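Outer membrane usher protein PapC (Escherichia coli, PDB 3L48) forms an outer-membrane pore for exporting and assembling pilus subunits, this chain being the small Ig-like domain at its C-terminal end. Local coordinates at residues Ser27-Lys32 with Thr55-Trp60; Gly7-Ala12 with Ile75-Leu80. One frame throughout, in Å; residues are numbered along the deposited sequence.

Contact 1 (Ser27-Lys32 with Thr55-Trp60); sequences SVTSEK and TLSVNW
Thr29 and Ser57 face each other across two antiparallel strands, and their hydroxyls come within 2.6 Å, OG1 of the threonine to OG of the serine. Both side chains leave the same face of the sheet, and with the oxygens between backbone N and carbonyl carbon (chi1 56° and 75°) the two hydroxyls meet. Water joins here, bonded to Ser57 OG (3.0 Å) and donating to Ser30 O. The Asn59 side chain lies beside this pair, crossing Thr29 at about a right angle and reaching over to Ser27. Were Asn59 cut back to an alanine, the hydroxyls of Ser27 and Thr29 would probably lose the polar group between them. The strands are the two inner ones of the four-stranded sheet in this Ig-like Greek key domain. Thr29 and Ser57 form a hydrogen-bonded pair, with Thr29 N to Ser57 O and Ser57 N to Thr29 O both 2.9 Å, whereas Val28 and Val58 form a non-hydrogen-bonded one. On the opposite face, Val28 CG1 slants against Leu56 CD1 at 3.8 Å; compact branched and aliphatic groups suit this buried side, where Leu47 of the other sheet touches both. Beyond the strand, poorly ordered Glu31 brings OE2 to Thr55 N (3.0 Å), which meets it from above the carboxylate plane.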
loop_
_atom_site.group_PDB
_atom_site.type_symbol
_atom_site.label_atom_id
_atom_site.label_comp_id
_atom_site.label_asym_id
_atom_site.label_seq_id
_atom_site.Cartn_x
_atom_site.Cartn_y
_atom_site.Cartn_z
ATOM N N SER A 27 -2.480 -3.645 7.525
ATOM C CA SER A 27 -1.828 -2.347 7.671
ATOM C C SER A 27 -0.797 -2.110 6.573
ATOM O O SER A 27 -0.186 -3.048 6.066
ATOM C CB SER A 27 -1.168 -2.220 9.044
ATOM O OG SER A 27 -0.122 -3.161 9.185
ATOM N N VAL A 28 -0.609 -0.846 6.214
ATOM C CA VAL A 28 0.376 -0.466 5.211
ATOM C C VAL A 28 1.415 0.433 5.870
ATOM O O VAL A 28 1.075 1.463 6.455
ATOM C CB VAL A 28 -0.274 0.287 4.040
ATOM C CG1 VAL A 28 0.739 0.509 2.930
ATOM C CG2 VAL A 28 -1.472 -0.488 3.518
ATOM N N THR A 29 2.680 0.044 5.777
ATOM C CA THR A 29 3.739 0.755 6.479
ATOM C C THR A 29 4.837 1.211 5.530
ATOM O O THR A 29 5.124 0.553 4.528
ATOM C CB THR A 29 4.366 -0.115 7.583
ATOM O OG1 THR A 29 4.834 -1.341 7.014
ATOM C CG2 THR A 29 3.342 -0.424 8.668
ATOM N N SER A 30 5.447 2.345 5.860
ATOM C CA SER A 30 6.524 2.910 5.057
ATOM C C SER A 30 7.833 2.187 5.334
ATOM O O SER A 30 7.926 1.391 6.271
ATOM C CB SER A 30 6.684 4.402 5.358
ATOM O OG SER A 30 7.093 4.603 6.701
ATOM N N GLU A 31 8.840 2.462 4.512
ATOM C CA GLU A 31 10.173 1.920 4.739
ATOM C C GLU A 31 10.587 2.220 6.173
ATOM O O GLU A 31 11.162 1.373 6.860
ATOM C CB GLU A 31 11.181 2.548 3.777
ATOM C CG GLU A 31 10.829 2.404 2.305
ATOM C CD GLU A 31 11.840 3.083 1.399
ATOM O OE1 GLU A 31 12.433 4.099 1.822
ATOM O OE2 GLU A 31 12.037 2.606 0.262
ATOM N N LYS A 32 10.279 3.436 6.617
ATOM C CA LYS A 32 10.651 3.900 7.948
ATOM C C LYS A 32 9.924 3.127 9.046
ATOM O O LYS A 32 10.363 3.107 10.195
ATOM C CB LYS A 32 10.364 5.398 8.081
ATOM C CG LYS A 32 10.895 6.237 6.924
ATOM N N THR A 55 9.245 2.209 -0.834
ATOM C CA THR A 55 8.691 0.862 -0.802
ATOM C C THR A 55 7.832 0.679 0.442
ATOM O O THR A 55 8.305 0.853 1.565
ATOM C CB THR A 55 9.799 -0.211 -0.802
ATOM O OG1 THR A 55 10.576 -0.097 -1.999
ATOM C CG2 THR A 55 9.190 -1.610 -0.728
ATOM N N LEU A 56 6.567 0.336 0.239
ATOM C CA LEU A 56 5.667 0.101 1.356
ATOM C C LEU A 56 5.495 -1.394 1.564
ATOM O O LEU A 56 5.568 -2.176 0.616
ATOM C CB LEU A 56 4.306 0.748 1.101
ATOM C CG LEU A 56 4.287 2.244 0.772
ATOM C CD1 LEU A 56 2.852 2.751 0.699
ATOM C CD2 LEU A 56 5.081 3.041 1.795
ATOM N N SER A 57 5.275 -1.791 2.810
ATOM C CA SER A 57 4.967 -3.181 3.104
ATOM C C SER A 57 3.526 -3.293 3.592
ATOM O O SER A 57 3.039 -2.435 4.329
ATOM C CB SER A 57 5.940 -3.758 4.135
ATOM O OG SER A 57 5.643 -3.283 5.433
ATOM N N VAL A 58 2.844 -4.344 3.154
ATOM C CA VAL A 58 1.473 -4.596 3.566
ATOM C C VAL A 58 1.461 -5.755 4.550
ATOM O O VAL A 58 1.913 -6.854 4.235
ATOM C CB VAL A 58 0.582 -4.921 2.361
ATOM C CG1 VAL A 58 -0.854 -5.143 2.806
ATOM C CG2 VAL A 58 0.665 -3.795 1.343
ATOM N N ASN A 59 0.946 -5.505 5.747
ATOM C CA ASN A 59 1.032 -6.487 6.817
ATOM C C ASN A 59 -0.316 -7.049 7.241
ATOM O O ASN A 59 -1.295 -6.314 7.372
ATOM C CB ASN A 59 1.729 -5.874 8.034
ATOM C CG ASN A 59 2.853 -4.936 7.647
ATOM O OD1 ASN A 59 2.689 -3.713 7.657
ATOM N ND2 ASN A 59 4.000 -5.502 7.293
ATOM N N TRP A 60 -0.355 -8.364 7.438
ATOM C CA TRP A 60 -1.454 -9.011 8.145
ATOM C C TRP A 60 -1.001 -10.361 8.692
ATOM O O TRP A 60 0.010 -10.904 8.250
ATOM C CB TRP A 60 -2.714 -9.133 7.275
ATOM C CG TRP A 60 -2.644 -10.112 6.147
ATOM C CD1 TRP A 60 -2.949 -11.445 6.190
ATOM C CD2 TRP A 60 -2.284 -9.826 4.787
ATOM N NE1 TRP A 60 -2.786 -12.007 4.943
ATOM C CE2 TRP A 60 -2.381 -11.041 4.070
ATOM C CE3 TRP A 60 -1.889 -8.667 4.112
ATOM C CZ2 TRP A 60 -2.087 -11.121 2.708
ATOM C CZ3 TRP A 60 -1.599 -8.754 2.763
ATOM C CH2 TRP A 60 -1.700 -9.972 2.074
HETATM O O HOH W 1 8.060 -1.763 6.497
#

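Contact 2 (Gly7-Ala12 with Ile75-Leu80); sequences GKRLFA and ISDQQL
Arg9 grips Asp77 side-on, sending both NE (3.0 Å) and NH2 (3.1 Å) to the single oxygen OD2. That oxygen lies in the guanidinium plane, and the guanidinium and carboxylate planes are 29° apart. The arginine chain bends at its third torsion (chi3 81°), turning the flat group so that Phe11 CZ sits 3.5 Å above one face, toward the rim; the guanidinium thus has the carboxylate at its edge and the CZ corner of the Phe11 ring over the rim of one face. Asp77 also gives its backbone N to Arg9 O (2.7 Å), and it takes a positive phi of 63° in the type II turn from Ile75 to Gln78. Behind the turn the packing is close: Leu10 lays CD2 against the backbone carbonyl O of Ile75 and makes an apolar contact through CD1 with Leu80 CD2 at 4.1 Å, as befits a leucine facing the interior. The approach at Gly7 is also snug, its CA 3.1 Å from Ser76 N, where any side chain would collide. The solvent side is looser. Water bonds to Ser76 OG (2.8 Å) but only weakly to Arg9 N, while Lys8 points away. Past the turn Phe11 N bonds Gln78 O, and Phe11 O in turn receives Leu80 N, the staggered ladder of parallel strands. Such parallel pairing of the first strand with the last recalls the A' and G strands of immunoglobulin variable domains.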
loop_
_atom_site.group_PDB
_atom_site.type_symbol
_atom_site.label_atom_id
_atom_site.label_comp_id
_atom_site.label_asym_id
_atom_site.label_seq_id
_atom_site.Cartn_x
_atom_site.Cartn_y
_atom_site.Cartn_z
ATOM N N GLY A 7 3.641 14.542 -3.747
ATOM C CA GLY A 7 2.305 14.070 -3.429
ATOM C C GLY A 7 2.316 13.063 -2.300
ATOM O O GLY A 7 3.091 12.114 -2.323
ATOM N N LYS A 8 1.439 13.254 -1.319
ATOM C CA LYS A 8 1.512 12.464 -0.094
ATOM C C LYS A 8 0.285 11.625 0.269
ATOM O O LYS A 8 0.441 10.532 0.801
ATOM C CB LYS A 8 1.961 13.340 1.077
ATOM C CG LYS A 8 3.448 13.618 1.062
ATOM C CD LYS A 8 3.776 14.884 1.811
ATOM C CE LYS A 8 5.194 15.330 1.511
ATOM N NZ LYS A 8 5.416 16.756 1.889
ATOM N N ARG A 9 -0.926 12.104 -0.001
ATOM C CA ARG A 9 -2.086 11.231 0.198
ATOM C C ARG A 9 -2.470 10.481 -1.069
ATOM O O ARG A 9 -2.766 11.087 -2.101
ATOM C CB ARG A 9 -3.318 11.958 0.739
ATOM C CG ARG A 9 -4.526 11.017 0.761
ATOM C CD ARG A 9 -5.722 11.563 1.502
ATOM N NE ARG A 9 -6.502 12.487 0.692
ATOM C CZ ARG A 9 -7.714 12.915 1.017
ATOM N NH1 ARG A 9 -8.287 12.486 2.133
ATOM N NH2 ARG A 9 -8.354 13.766 0.230
ATOM N N LEU A 10 -2.483 9.155 -0.976
ATOM C CA LEU A 10 -2.790 8.320 -2.130
ATOM C C LEU A 10 -4.020 7.457 -1.903
ATOM O O LEU A 10 -4.233 6.938 -0.812
ATOM C CB LEU A 10 -1.599 7.426 -2.472
ATOM C CG LEU A 10 -0.298 8.159 -2.788
ATOM C CD1 LEU A 10 0.735 7.176 -3.316
ATOM C CD2 LEU A 10 -0.555 9.274 -3.791
ATOM N N PHE A 11 -4.833 7.319 -2.944
ATOM C CA PHE A 11 -5.933 6.368 -2.938
ATOM C C PHE A 11 -5.441 5.106 -3.635
ATOM O O PHE A 11 -5.461 5.017 -4.864
ATOM C CB PHE A 11 -7.150 6.940 -3.666
ATOM C CG PHE A 11 -7.582 8.291 -3.162
ATOM C CD1 PHE A 11 -7.890 8.484 -1.825
ATOM C CD2 PHE A 11 -7.692 9.366 -4.029
ATOM C CE1 PHE A 11 -8.294 9.731 -1.357
ATOM C CE2 PHE A 11 -8.097 10.614 -3.571
ATOM C CZ PHE A 11 -8.399 10.796 -2.231
ATOM N N ALA A 12 -4.985 4.139 -2.848
ATOM C CA ALA A 12 -4.308 2.971 -3.403
ATOM C C ALA A 12 -5.243 1.792 -3.642
ATOM O O ALA A 12 -5.954 1.349 -2.738
ATOM C CB ALA A 12 -3.145 2.553 -2.509
ATOM N N ILE A 75 1.399 11.699 -6.956
ATOM C CA ILE A 75 1.064 12.994 -6.374
ATOM C C ILE A 75 -0.204 12.893 -5.534
ATOM O O ILE A 75 -0.909 11.883 -5.580
ATOM C CB ILE A 75 0.907 14.096 -7.444
ATOM C CG1 ILE A 75 -0.205 13.739 -8.433
ATOM C CG2 ILE A 75 2.227 14.326 -8.163
ATOM C CD1 ILE A 75 -0.421 14.788 -9.504
ATOM N N SER A 76 -0.492 13.946 -4.776
ATOM C CA SER A 76 -1.564 13.910 -3.788
ATOM C C SER A 76 -2.948 13.756 -4.412
ATOM O O SER A 76 -3.232 14.314 -5.474
ATOM C CB SER A 76 -1.513 15.148 -2.889
ATOM O OG SER A 76 -2.224 14.923 -1.683
ATOM N N ASP A 77 -3.797 12.991 -3.733
ATOM C CA ASP A 77 -5.150 12.686 -4.197
ATOM C C ASP A 77 -5.177 11.912 -5.507
ATOM O O ASP A 77 -6.151 11.975 -6.255
ATOM C CB ASP A 77 -6.001 13.951 -4.304
ATOM C CG ASP A 77 -6.592 14.368 -2.971
ATOM O OD1 ASP A 77 -7.506 15.218 -2.968
ATOM O OD2 ASP A 77 -6.146 13.839 -1.928
ATOM N N GLN A 78 -4.110 11.172 -5.778
ATOM C CA GLN A 78 -4.066 10.314 -6.954
ATOM C C GLN A 78 -4.528 8.906 -6.599
ATOM O O GLN A 78 -4.052 8.315 -5.631
ATOM C CB GLN A 78 -2.648 10.260 -7.531
ATOM C CG GLN A 78 -2.511 9.396 -8.777
ATOM C CD GLN A 78 -1.098 9.397 -9.340
ATOM O OE1 GLN A 78 -0.240 10.160 -8.894
ATOM N NE2 GLN A 78 -0.851 8.539 -10.326
ATOM N N GLN A 79 -5.460 8.374 -7.380
ATOM C CA GLN A 79 -5.804 6.964 -7.274
ATOM C C GLN A 79 -4.876 6.181 -8.184
ATOM O O GLN A 79 -4.738 6.507 -9.362
ATOM C CB GLN A 79 -7.253 6.704 -7.687
ATOM C CG GLN A 79 -7.629 5.223 -7.638
ATOM C CD GLN A 79 -8.939 4.927 -8.340
ATOM O OE1 GLN A 79 -8.956 4.506 -9.498
ATOM N NE2 GLN A 79 -10.042 5.150 -7.644
ATOM N N LEU A 80 -4.237 5.149 -7.647
ATOM C CA LEU A 80 -3.382 4.310 -8.474
ATOM C C LEU A 80 -3.335 2.856 -8.012
ATOM O O LEU A 80 -3.480 2.555 -6.825
ATOM C CB LEU A 80 -1.969 4.891 -8.571
ATOM C CG LEU A 80 -1.015 4.664 -7.399
ATOM C CD1 LEU A 80 0.324 5.330 -7.687
ATOM C CD2 LEU A 80 -1.602 5.186 -6.098
HETATM O O HOH W 2 -1.851 15.188 1.051
#

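In the fold
Contact 1 is the more interior of the two, joining neighbouring inner strands of the four-stranded antiparallel sheet; contact 2 is a surface contact in the three-stranded mixed sheet, where strand 78-84 is outermost. No strand is common to both, and their centres are 16 Å apart on opposite sides of the chain's centre. Contact 1 pairs hydroxyls with one another, while contact 2 uses a charged pair at the surface, just ahead of its two strands. Their apolar faces share neighbours: Leu47 touches Val28, Leu56 and Ala12, and Val70 touches Leu56 and Leu10. The Cys66-Cys84 disulfide ties strand 64-69, beside 55-59, to strand 78-84.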